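Local coordinates for protein phosphoserine aminotransferase (Bacillus circulans, PDB 2C0R) that catalyses the reversible pyridoxal-phosphate-dependent transamination that makes phosphoserine from 3-phosphohydroxypyruvate, with glutamate as amino donor, in serine biosynthesis, at residues A[50-61]-A[245-256]; A[125-133]-A[288-296]. The protein carries 1 engineered substitution. All blocks are in the same frame, centred on the assembly; numbering follows the deposited sequence.

Overall arrangement
Contact 1 is mostly buried and joins two helices, 45-61 and 242-257; contact 2, only partly buried, joins two loops, one between strands 117-122 and 143-149 and the other between strands 287-288 and 299-303. They share no helix or strand and lie on opposite sides of the chain's centre, with centres 33 Å apart and nearest atoms about 16 Å apart. Their chemistry follows their places. The helices interlock through an asparagine and a leucine knob, with apolar side chains around them and a charged cluster along one border. The loops instead meet largely through three hydrogen bonds, two of them using backbone N-H groups.

Contact 1 (A[50-61]-A[245-256]); sequences VHNEAQARLLAL and IYMVNEVLKWIE
Ile-245 brings its CD1 to the edge of the His-51 imidazole, 3.7 Å from ND1; that nitrogen is itself hydrogen-bonded to the Tyr-47 hydroxyl, and NE2 to Asn-234 O. One residue on, Val-50 CG1 rests 3.6 Å from Tyr-246 CA, close to the ring edge. Asn-249 is a knob among Val-50, Glu-53, Ala-54 and Arg-57, where the two backbones come nearest. Its CG stands opposite the backbone N (chi1 -164°), which carries the amide into the hole, where OD1 lies 3.3 Å from both Ala-54 CA and Arg-57 CD. The amide and Arg-57 guanidinium planes are nearly parallel, OD1 at the latter's edge, but the amide is roughly perpendicular to the Glu-53 carboxylate; the ND2 bond to OE2 there is weak, and the OE2 position is uncertain. Leu-252 is the second knob, its CD1 3.2 Å from Ala-54 O and CD2 against Leu-61 CD1. Lys-253 lays its CG over one face of the Arg-57 guanidinium, 3.5 Å from NE. Its NZ pairs with Glu-250 OE1 (2.9 Å) and reaches Glu-53 OE1 through a water. Ile-255 CG2 meets Leu-61 CD2 at 3.8 Å. The helices cross at 37°, pointing broadly the same way, in knobs-into-holes packing beside the antiparallel strands 68-73 and 205-210 of the large sheet of this class-V aminotransferase fold.

Contact 2 (A[125-133]-A[288-296]); sequences ASNYMTLPK and GCVDVDSRS
Met-129 and Asp-291 are joined through their backbones: Asp-291 N donates to Met-129 O over 2.8 Å, almost straight at 170°. Two further hydrogen bonds use side chains. Thr-130 OG1 donates to Asp-291 OD2; at 2.4 Å the separation is so short that its exact value is doubtful. With CG opposite the carbonyl carbon (chi1 -75°), the Asp-291 carboxylate sits beside its own backbone N, near Thr-130 OG1. Asp-291 holds Met-129 through its N-H and Thr-130 through OD2. Ser-294 OG accepts the N-H of Leu-131 over 2.8 Å at 175°, a nearly linear bond that ties the irregular chain to the 3-10 turn 292-294.

Within the segments, Ser-126 OG takes the N-H of Thr-130 and thereby braces the type I' turn from Ser-126 to Met-129, while Ser-294 N bonds to Asp-291 O and sets the 3-10 turn. Van der Waals contacts, mostly of carbon with oxygen, accompany these bonds. Met-129 SD lies 3.8 Å from Cys-289 O, Val-290 CB 3.6 Å from Met-129 O, and Leu-131 places CD1 3.7 Å from Ser-294 CB, its CG close to the hydroxyl oxygen. With an alanine in place of Ser-294 the OG is gone, and the Leu-131 N-H would probably be left without a mate and the loop held to the 3-10 turn by one bond fewer.

Leu-131 and Val-290 both pack on Ala-157 of strand 157-158, and Ser-294 bonds through its backbone to Gln-158 of that strand. Arg-295 forms a salt bridge with Asp-280, and Ser-296 O accepts from the Tyr-276 hydroxyl, both on helix 260-280. Cys-289 leans on strand 299-303, while Ser-296 OG reaches Asn-151, a residue of the pyridoxal phosphate pocket, at the end of the loop that enters strand 299-303.

Contact 1 (A[50-61]-A[245-256])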
loop_
_atom_site.group_PDB
_atom_site.type_symbol
_atom_site.label_atom_id
_atom_site.label_comp_id
_atom_site.label_asym_id
_atom_site.label_seq_id
_atom_site.Cartn_x
_atom_site.Cartn_y
_atom_site.Cartn_z
ATOM N N VAL A 50 -13.026 1.181 12.060
ATOM C CA VAL A 50 -12.306 2.289 11.467
ATOM C C VAL A 50 -12.460 2.238 9.948
ATOM O O VAL A 50 -12.727 3.232 9.265
ATOM C CB VAL A 50 -10.804 2.237 11.844
ATOM C CG1 VAL A 50 -9.967 3.162 10.996
ATOM C CG2 VAL A 50 -10.660 2.526 13.345
ATOM N N HIS A 51 -12.278 1.017 9.429
ATOM C CA HIS A 51 -12.366 0.800 7.965
ATOM C C HIS A 51 -13.705 1.208 7.401
ATOM O O HIS A 51 -13.803 1.827 6.325
ATOM C CB HIS A 51 -12.103 -0.706 7.774
ATOM C CG HIS A 51 -11.962 -1.173 6.366
ATOM N ND1 HIS A 51 -10.755 -1.111 5.684
ATOM C CD2 HIS A 51 -12.883 -1.743 5.558
ATOM C CE1 HIS A 51 -10.982 -1.641 4.473
ATOM N NE2 HIS A 51 -12.255 -2.024 4.368
ATOM N N ASN A 52 -14.781 0.834 8.126
ATOM C CA ASN A 52 -16.131 1.186 7.705
ATOM C C ASN A 52 -16.477 2.639 7.987
ATOM O O ASN A 52 -17.178 3.273 7.186
ATOM C CB ASN A 52 -17.118 0.252 8.382
ATOM C CG ASN A 52 -17.042 -1.139 7.819
ATOM O OD1 ASN A 52 -17.025 -2.165 8.549
ATOM N ND2 ASN A 52 -16.957 -1.192 6.524
ATOM N N GLU A 53 -15.999 3.206 9.060
ATOM C CA GLU A 53 -16.251 4.603 9.395
ATOM C C GLU A 53 -15.644 5.524 8.343
ATOM O O GLU A 53 -16.235 6.538 7.993
ATOM C CB GLU A 53 -15.684 4.931 10.793
ATOM C CG GLU A 53 -15.887 6.356 11.287
ATOM C CD GLU A 53 -14.995 6.686 12.474
ATOM O OE1 GLU A 53 -14.563 5.783 13.190
ATOM O OE2 GLU A 53 -14.638 7.855 12.688
ATOM N N ALA A 54 -14.465 5.142 7.862
ATOM C CA ALA A 54 -13.813 6.006 6.874
ATOM C C ALA A 54 -14.703 6.113 5.635
ATOM O O ALA A 54 -14.822 7.187 5.075
ATOM C CB ALA A 54 -12.439 5.457 6.519
ATOM N N GLN A 55 -15.278 4.969 5.207
ATOM C CA GLN A 55 -16.142 5.006 4.050
ATOM C C GLN A 55 -17.378 5.874 4.285
ATOM O O GLN A 55 -17.724 6.700 3.465
ATOM C CB GLN A 55 -16.559 3.580 3.720
ATOM C CG GLN A 55 -15.413 2.668 3.371
ATOM C CD GLN A 55 -15.970 1.244 3.235
ATOM O OE1 GLN A 55 -17.002 1.014 2.568
ATOM N NE2 GLN A 55 -15.281 0.322 3.858
ATOM N N ALA A 56 -18.041 5.697 5.428
ATOM C CA ALA A 56 -19.201 6.471 5.788
ATOM C C ALA A 56 -18.875 7.956 5.915
ATOM O O ALA A 56 -19.667 8.799 5.480
ATOM C CB ALA A 56 -19.800 6.019 7.125
ATOM N N ARG A 57 -17.743 8.294 6.504
ATOM C CA ARG A 57 -17.452 9.739 6.606
ATOM C C ARG A 57 -17.153 10.361 5.263
ATOM O O ARG A 57 -17.498 11.511 5.007
ATOM C CB ARG A 57 -16.184 9.875 7.461
ATOM C CG ARG A 57 -16.414 9.647 8.910
ATOM C CD ARG A 57 -15.148 9.930 9.703
ATOM N NE ARG A 57 -15.289 9.694 11.119
ATOM C CZ ARG A 57 -16.230 10.035 11.961
ATOM N NH1 ARG A 57 -17.314 10.688 11.560
ATOM N NH2 ARG A 57 -16.155 9.737 13.245
ATOM N N LEU A 58 -16.508 9.624 4.370
ATOM C CA LEU A 58 -16.239 10.169 3.024
ATOM C C LEU A 58 -17.549 10.374 2.285
ATOM O O LEU A 58 -17.757 11.439 1.719
ATOM C CB LEU A 58 -15.325 9.205 2.292
ATOM C CG LEU A 58 -14.802 9.483 0.900
ATOM C CD1 LEU A 58 -14.598 10.898 0.478
ATOM C CD2 LEU A 58 -13.453 8.713 0.792
ATOM N N LEU A 59 -18.449 9.403 2.269
ATOM C CA LEU A 59 -19.742 9.598 1.621
ATOM C C LEU A 59 -20.496 10.771 2.246
ATOM O O LEU A 59 -21.117 11.549 1.496
ATOM C CB LEU A 59 -20.593 8.324 1.643
ATOM C CG LEU A 59 -20.036 7.230 0.726
ATOM C CD1 LEU A 59 -20.823 5.951 0.969
ATOM C CD2 LEU A 59 -20.144 7.588 -0.735
ATOM N N ALA A 60 -20.442 10.898 3.556
ATOM C CA ALA A 60 -21.145 12.014 4.183
ATOM C C ALA A 60 -20.532 13.355 3.719
ATOM O O ALA A 60 -21.298 14.313 3.487
ATOM C CB ALA A 60 -21.155 11.883 5.691
ATOM N N LEU A 61 -19.227 13.448 3.606
ATOM C CA LEU A 61 -18.665 14.731 3.150
ATOM C C LEU A 61 -19.214 15.099 1.789
ATOM O O LEU A 61 -19.307 16.288 1.467
ATOM C CB LEU A 61 -17.127 14.626 3.127
ATOM C CG LEU A 61 -16.471 14.773 4.521
ATOM C CD1 LEU A 61 -15.006 14.338 4.440
ATOM C CD2 LEU A 61 -16.564 16.198 5.072
ATOM N N ILE A 245 -5.552 3.619 6.069
ATOM C CA ILE A 245 -6.967 3.840 6.137
ATOM C C ILE A 245 -7.369 4.487 7.457
ATOM O O ILE A 245 -8.216 5.367 7.468
ATOM C CB ILE A 245 -7.718 2.521 5.894
ATOM C CG1 ILE A 245 -7.498 2.105 4.433
ATOM C CG2 ILE A 245 -9.184 2.615 6.226
ATOM C CD1 ILE A 245 -7.808 0.628 4.180
ATOM N N TYR A 246 -6.740 4.072 8.568
ATOM C CA TYR A 246 -6.911 4.745 9.832
ATOM C C TYR A 246 -6.583 6.239 9.719
ATOM O O TYR A 246 -7.296 7.103 10.255
ATOM C CB TYR A 246 -6.010 4.059 10.875
ATOM C CG TYR A 246 -5.678 4.934 12.059
ATOM C CD1 TYR A 246 -6.562 5.102 13.132
ATOM C CD2 TYR A 246 -4.448 5.592 12.123
ATOM C CE1 TYR A 246 -6.235 5.894 14.189
ATOM C CE2 TYR A 246 -4.113 6.397 13.180
ATOM C CZ TYR A 246 -5.018 6.540 14.210
ATOM O OH TYR A 246 -4.651 7.341 15.254
ATOM N N MET A 247 -5.510 6.565 9.010
ATOM C CA MET A 247 -5.119 7.982 8.877
ATOM C C MET A 247 -6.060 8.727 7.950
ATOM O O MET A 247 -6.399 9.889 8.237
ATOM C CB MET A 247 -3.711 8.088 8.320
ATOM C CG MET A 247 -2.538 7.742 9.210
ATOM S SD MET A 247 -2.471 8.717 10.738
ATOM C CE MET A 247 -1.837 10.285 10.144
ATOM N N VAL A 248 -6.526 8.106 6.875
ATOM C CA VAL A 248 -7.600 8.713 6.077
ATOM C C VAL A 248 -8.801 9.029 6.954
ATOM O O VAL A 248 -9.384 10.131 6.892
ATOM C CB VAL A 248 -7.987 7.792 4.896
ATOM C CG1 VAL A 248 -9.251 8.291 4.189
ATOM C CG2 VAL A 248 -6.824 7.701 3.906
ATOM N N ASN A 249 -9.176 8.073 7.810
ATOM C CA ASN A 249 -10.326 8.344 8.709
ATOM C C ASN A 249 -10.103 9.600 9.529
ATOM O O ASN A 249 -10.981 10.453 9.645
ATOM C CB ASN A 249 -10.566 7.104 9.571
ATOM C CG ASN A 249 -11.936 7.139 10.238
ATOM O OD1 ASN A 249 -12.966 7.473 9.651
ATOM N ND2 ASN A 249 -11.919 6.746 11.498
ATOM N N GLU A 250 -8.892 9.739 10.067
ATOM C CA GLU A 250 -8.582 10.945 10.864
ATOM C C GLU A 250 -8.616 12.186 10.017
ATOM O O GLU A 250 -9.078 13.260 10.457
ATOM C CB GLU A 250 -7.211 10.741 11.522
ATOM C CG GLU A 250 -7.214 9.686 12.620
ATOM C CD GLU A 250 -8.293 9.902 13.675
ATOM O OE1 GLU A 250 -9.050 8.947 13.939
ATOM O OE2 GLU A 250 -8.401 11.026 14.215
ATOM N N VAL A 251 -8.130 12.115 8.791
ATOM C CA VAL A 251 -8.168 13.306 7.944
ATOM C C VAL A 251 -9.585 13.690 7.589
ATOM O O VAL A 251 -9.948 14.877 7.553
ATOM C CB VAL A 251 -7.318 13.120 6.669
ATOM C CG1 VAL A 251 -7.578 14.268 5.706
ATOM C CG2 VAL A 251 -5.828 13.032 6.987
ATOM N N LEU A 252 -10.444 12.714 7.364
ATOM C CA LEU A 252 -11.839 13.010 7.052
ATOM C C LEU A 252 -12.530 13.687 8.228
ATOM O O LEU A 252 -13.333 14.610 8.041
ATOM C CB LEU A 252 -12.625 11.753 6.637
ATOM C CG LEU A 252 -12.050 11.003 5.419
ATOM C CD1 LEU A 252 -12.869 9.744 5.245
ATOM C CD2 LEU A 252 -12.073 11.864 4.172
ATOM N N LYS A 253 -12.227 13.222 9.437
ATOM C CA LYS A 253 -12.745 13.940 10.611
ATOM C C LYS A 253 -12.317 15.399 10.604
ATOM O O LYS A 253 -13.088 16.291 10.874
ATOM C CB LYS A 253 -12.234 13.255 11.872
ATOM C CG LYS A 253 -12.908 11.937 12.234
ATOM C CD LYS A 253 -12.088 11.260 13.348
ATOM C CE LYS A 253 -12.650 9.841 13.614
ATOM N NZ LYS A 253 -11.830 9.180 14.671
ATOM N N TRP A 254 -11.035 15.628 10.294
ATOM C CA TRP A 254 -10.541 17.025 10.279
ATOM C C TRP A 254 -11.244 17.828 9.197
ATOM O O TRP A 254 -11.580 18.987 9.416
ATOM C CB TRP A 254 -9.026 16.948 10.106
ATOM C CG TRP A 254 -8.342 18.261 9.874
ATOM C CD1 TRP A 254 -7.838 19.107 10.857
ATOM C CD2 TRP A 254 -8.065 18.921 8.625
ATOM N NE1 TRP A 254 -7.274 20.223 10.278
ATOM C CE2 TRP A 254 -7.406 20.127 8.922
ATOM C CE3 TRP A 254 -8.317 18.598 7.288
ATOM C CZ2 TRP A 254 -6.999 21.004 7.916
ATOM C CZ3 TRP A 254 -7.913 19.461 6.290
ATOM C CH2 TRP A 254 -7.259 20.660 6.611
ATOM N N ILE A 255 -11.499 17.234 8.024
ATOM C CA ILE A 255 -12.194 18.029 6.985
ATOM C C ILE A 255 -13.557 18.438 7.495
ATOM O O ILE A 255 -14.014 19.577 7.292
ATOM C CB ILE A 255 -12.300 17.214 5.676
ATOM C CG1 ILE A 255 -10.953 16.952 5.031
ATOM C CG2 ILE A 255 -13.210 17.956 4.674
ATOM C CD1 ILE A 255 -10.937 16.029 3.812
ATOM N N GLU A 256 -14.212 17.500 8.179
ATOM C CA GLU A 256 -15.546 17.834 8.711
ATOM C C GLU A 256 -15.392 18.988 9.685
ATOM O O GLU A 256 -16.197 19.931 9.698
ATOM C CB GLU A 256 -16.186 16.591 9.333
ATOM C CG GLU A 256 -17.486 16.838 10.053
ATOM C CD GLU A 256 -18.735 17.004 9.218
ATOM O OE1 GLU A 256 -19.820 16.643 9.747
ATOM O OE2 GLU A 256 -18.687 17.500 8.065
HETATM O O HOH W 1 -12.695 6.693 15.020
#

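Contact 2 (A[125-133]-A[288-296])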
loop_
_atom_site.group_PDB
_atom_site.type_symbol
_atom_site.label_atom_id
_atom_site.label_comp_id
_atom_site.label_asym_id
_atom_site.label_seq_id
_atom_site.Cartn_x
_atom_site.Cartn_y
_atom_site.Cartn_z
ATOM N N ALA A 125 -2.158 21.182 -27.917
ATOM C CA ALA A 125 -1.767 22.246 -28.841
ATOM C C ALA A 125 -1.431 23.530 -28.083
ATOM O O ALA A 125 -0.653 24.379 -28.558
ATOM C CB ALA A 125 -2.868 22.469 -29.859
ATOM N N SER A 126 -1.999 23.662 -26.877
ATOM C CA SER A 126 -1.688 24.839 -26.070
ATOM C C SER A 126 -0.564 24.545 -25.078
ATOM O O SER A 126 -0.453 25.313 -24.108
ATOM C CB SER A 126 -2.914 25.308 -25.306
ATOM O OG SER A 126 -3.262 24.390 -24.263
ATOM N N ASN A 127 0.213 23.500 -25.308
ATOM C CA ASN A 127 1.179 23.063 -24.302
ATOM C C ASN A 127 0.484 22.852 -22.957
ATOM O O ASN A 127 1.073 23.036 -21.884
ATOM C CB ASN A 127 2.320 24.063 -24.245
ATOM C CG ASN A 127 3.555 23.593 -23.516
ATOM O OD1 ASN A 127 4.242 24.374 -22.806
ATOM N ND2 ASN A 127 3.846 22.302 -23.700
ATOM N N TYR A 128 -0.771 22.406 -22.992
ATOM C CA TYR A 128 -1.592 22.082 -21.823
ATOM C C TYR A 128 -1.873 23.291 -20.952
ATOM O O TYR A 128 -2.282 23.205 -19.796
ATOM C CB TYR A 128 -0.949 20.978 -20.969
ATOM C CG TYR A 128 -0.726 19.739 -21.820
ATOM C CD1 TYR A 128 0.547 19.294 -22.139
ATOM C CD2 TYR A 128 -1.792 19.013 -22.340
ATOM C CE1 TYR A 128 0.753 18.171 -22.919
ATOM C CE2 TYR A 128 -1.598 17.880 -23.114
ATOM C CZ TYR A 128 -0.324 17.462 -23.403
ATOM O OH TYR A 128 -0.098 16.346 -24.177
ATOM N N MET A 129 -1.693 24.495 -21.482
ATOM C CA MET A 129 -1.991 25.688 -20.703
ATOM C C MET A 129 -3.448 26.094 -20.743
ATOM O O MET A 129 -3.852 26.852 -19.869
ATOM C CB MET A 129 -1.144 26.843 -21.242
ATOM C CG MET A 129 0.202 26.957 -20.602
ATOM S SD MET A 129 1.238 28.197 -21.524
ATOM C CE MET A 129 1.886 26.716 -22.360
ATOM N N THR A 130 -4.220 25.634 -21.733
ATOM C CA THR A 130 -5.612 26.021 -21.834
ATOM C C THR A 130 -6.476 24.765 -21.757
ATOM O O THR A 130 -6.469 24.002 -22.724
ATOM C CB THR A 130 -5.889 26.726 -23.179
ATOM O OG1 THR A 130 -4.988 27.833 -23.263
ATOM C CG2 THR A 130 -7.323 27.245 -23.263
ATOM N N LEU A 131 -7.189 24.566 -20.659
ATOM C CA LEU A 131 -7.976 23.332 -20.608
ATOM C C LEU A 131 -9.002 23.313 -21.729
ATOM O O LEU A 131 -9.498 24.351 -22.165
ATOM C CB LEU A 131 -8.721 23.256 -19.284
ATOM C CG LEU A 131 -7.827 22.934 -18.093
ATOM C CD1 LEU A 131 -8.508 23.322 -16.789
ATOM C CD2 LEU A 131 -7.449 21.467 -18.177
ATOM N N PRO A 132 -9.349 22.143 -22.189
ATOM C CA PRO A 132 -10.436 22.029 -23.154
ATOM C C PRO A 132 -11.709 22.501 -22.476
ATOM O O PRO A 132 -12.004 22.193 -21.331
ATOM C CB PRO A 132 -10.547 20.557 -23.461
ATOM C CG PRO A 132 -9.572 19.861 -22.589
ATOM C CD PRO A 132 -8.759 20.843 -21.801
ATOM N N LYS A 133 -12.478 23.277 -23.227
ATOM C CA LYS A 133 -13.837 23.553 -22.780
ATOM C C LYS A 133 -14.675 22.275 -22.806
ATOM O O LYS A 133 -14.418 21.351 -23.613
ATOM C CB LYS A 133 -14.482 24.580 -23.709
ATOM C CG LYS A 133 -13.760 25.910 -23.748
ATOM C CD LYS A 133 -14.384 26.866 -24.779
ATOM C CE LYS A 133 -13.783 28.265 -24.733
ATOM N NZ LYS A 133 -14.634 29.330 -25.339
ATOM N N GLY A 288 2.645 32.886 -14.538
ATOM C CA GLY A 288 1.987 31.580 -14.370
ATOM C C GLY A 288 2.255 30.633 -15.536
ATOM O O GLY A 288 2.738 31.066 -16.590
ATOM N N CYS A 289 1.954 29.338 -15.442
ATOM C CA CYS A 289 2.255 28.303 -16.439
ATOM C C CYS A 289 1.089 27.646 -17.168
ATOM O O CYS A 289 1.232 26.690 -18.027
ATOM C CB CYS A 289 3.022 27.148 -15.756
ATOM S SG CYS A 289 4.712 27.721 -15.480
ATOM N N VAL A 290 -0.050 28.208 -16.705
ATOM C CA VAL A 290 -1.323 27.921 -17.391
ATOM C C VAL A 290 -2.134 29.215 -17.500
ATOM O O VAL A 290 -1.868 30.236 -16.867
ATOM C CB VAL A 290 -2.174 26.849 -16.671
ATOM C CG1 VAL A 290 -1.368 25.607 -16.400
ATOM C CG2 VAL A 290 -2.695 27.425 -15.365
ATOM N N ASP A 291 -3.145 29.151 -18.360
ATOM C CA ASP A 291 -4.051 30.258 -18.596
ATOM C C ASP A 291 -4.819 30.578 -17.321
ATOM O O ASP A 291 -5.101 29.651 -16.546
ATOM C CB ASP A 291 -5.012 29.906 -19.712
ATOM C CG ASP A 291 -4.390 29.961 -21.086
ATOM O OD1 ASP A 291 -3.164 30.118 -21.283
ATOM O OD2 ASP A 291 -5.211 29.814 -22.013
ATOM N N VAL A 292 -5.152 31.834 -17.107
ATOM C CA VAL A 292 -5.852 32.217 -15.896
ATOM C C VAL A 292 -7.082 31.357 -15.654
ATOM O O VAL A 292 -7.238 30.822 -14.553
ATOM C CB VAL A 292 -6.226 33.713 -15.937
ATOM C CG1 VAL A 292 -7.181 34.053 -14.794
ATOM C CG2 VAL A 292 -4.973 34.580 -15.880
ATOM N N ASP A 293 -7.914 31.104 -16.632
ATOM C CA ASP A 293 -9.137 30.355 -16.480
ATOM C C ASP A 293 -8.881 28.860 -16.279
ATOM O O ASP A 293 -9.879 28.191 -16.019
ATOM C CB ASP A 293 -10.076 30.510 -17.702
ATOM C CG ASP A 293 -10.583 31.946 -17.775
ATOM O OD1 ASP A 293 -10.384 32.718 -16.822
ATOM O OD2 ASP A 293 -11.160 32.263 -18.822
ATOM N N SER A 294 -7.659 28.374 -16.356
ATOM C CA SER A 294 -7.374 26.946 -16.131
ATOM C C SER A 294 -6.674 26.746 -14.785
ATOM O O SER A 294 -6.347 25.651 -14.442
ATOM C CB SER A 294 -6.495 26.381 -17.256
ATOM O OG SER A 294 -7.293 26.322 -18.433
ATOM N N ARG A 295 -6.468 27.808 -14.018
ATOM C CA ARG A 295 -5.644 27.724 -12.829
ATOM C C ARG A 295 -6.165 26.751 -11.780
ATOM O O ARG A 295 -7.315 26.784 -11.389
ATOM C CB ARG A 295 -5.585 29.119 -12.179
ATOM C CG ARG A 295 -4.549 29.989 -12.875
ATOM C CD ARG A 295 -4.602 31.430 -12.360
ATOM N NE ARG A 295 -3.436 32.131 -12.938
ATOM C CZ ARG A 295 -3.170 33.409 -12.647
ATOM N NH1 ARG A 295 -4.002 34.063 -11.833
ATOM N NH2 ARG A 295 -2.095 33.975 -13.188
ATOM N N SER A 296 -5.209 25.966 -11.272
ATOM C CA SER A 296 -5.501 25.110 -10.129
ATOM C C SER A 296 -5.409 25.842 -8.807
ATOM O O SER A 296 -4.539 26.680 -8.606
ATOM C CB SER A 296 -4.469 23.984 -10.143
ATOM O OG SER A 296 -4.594 23.160 -8.989
#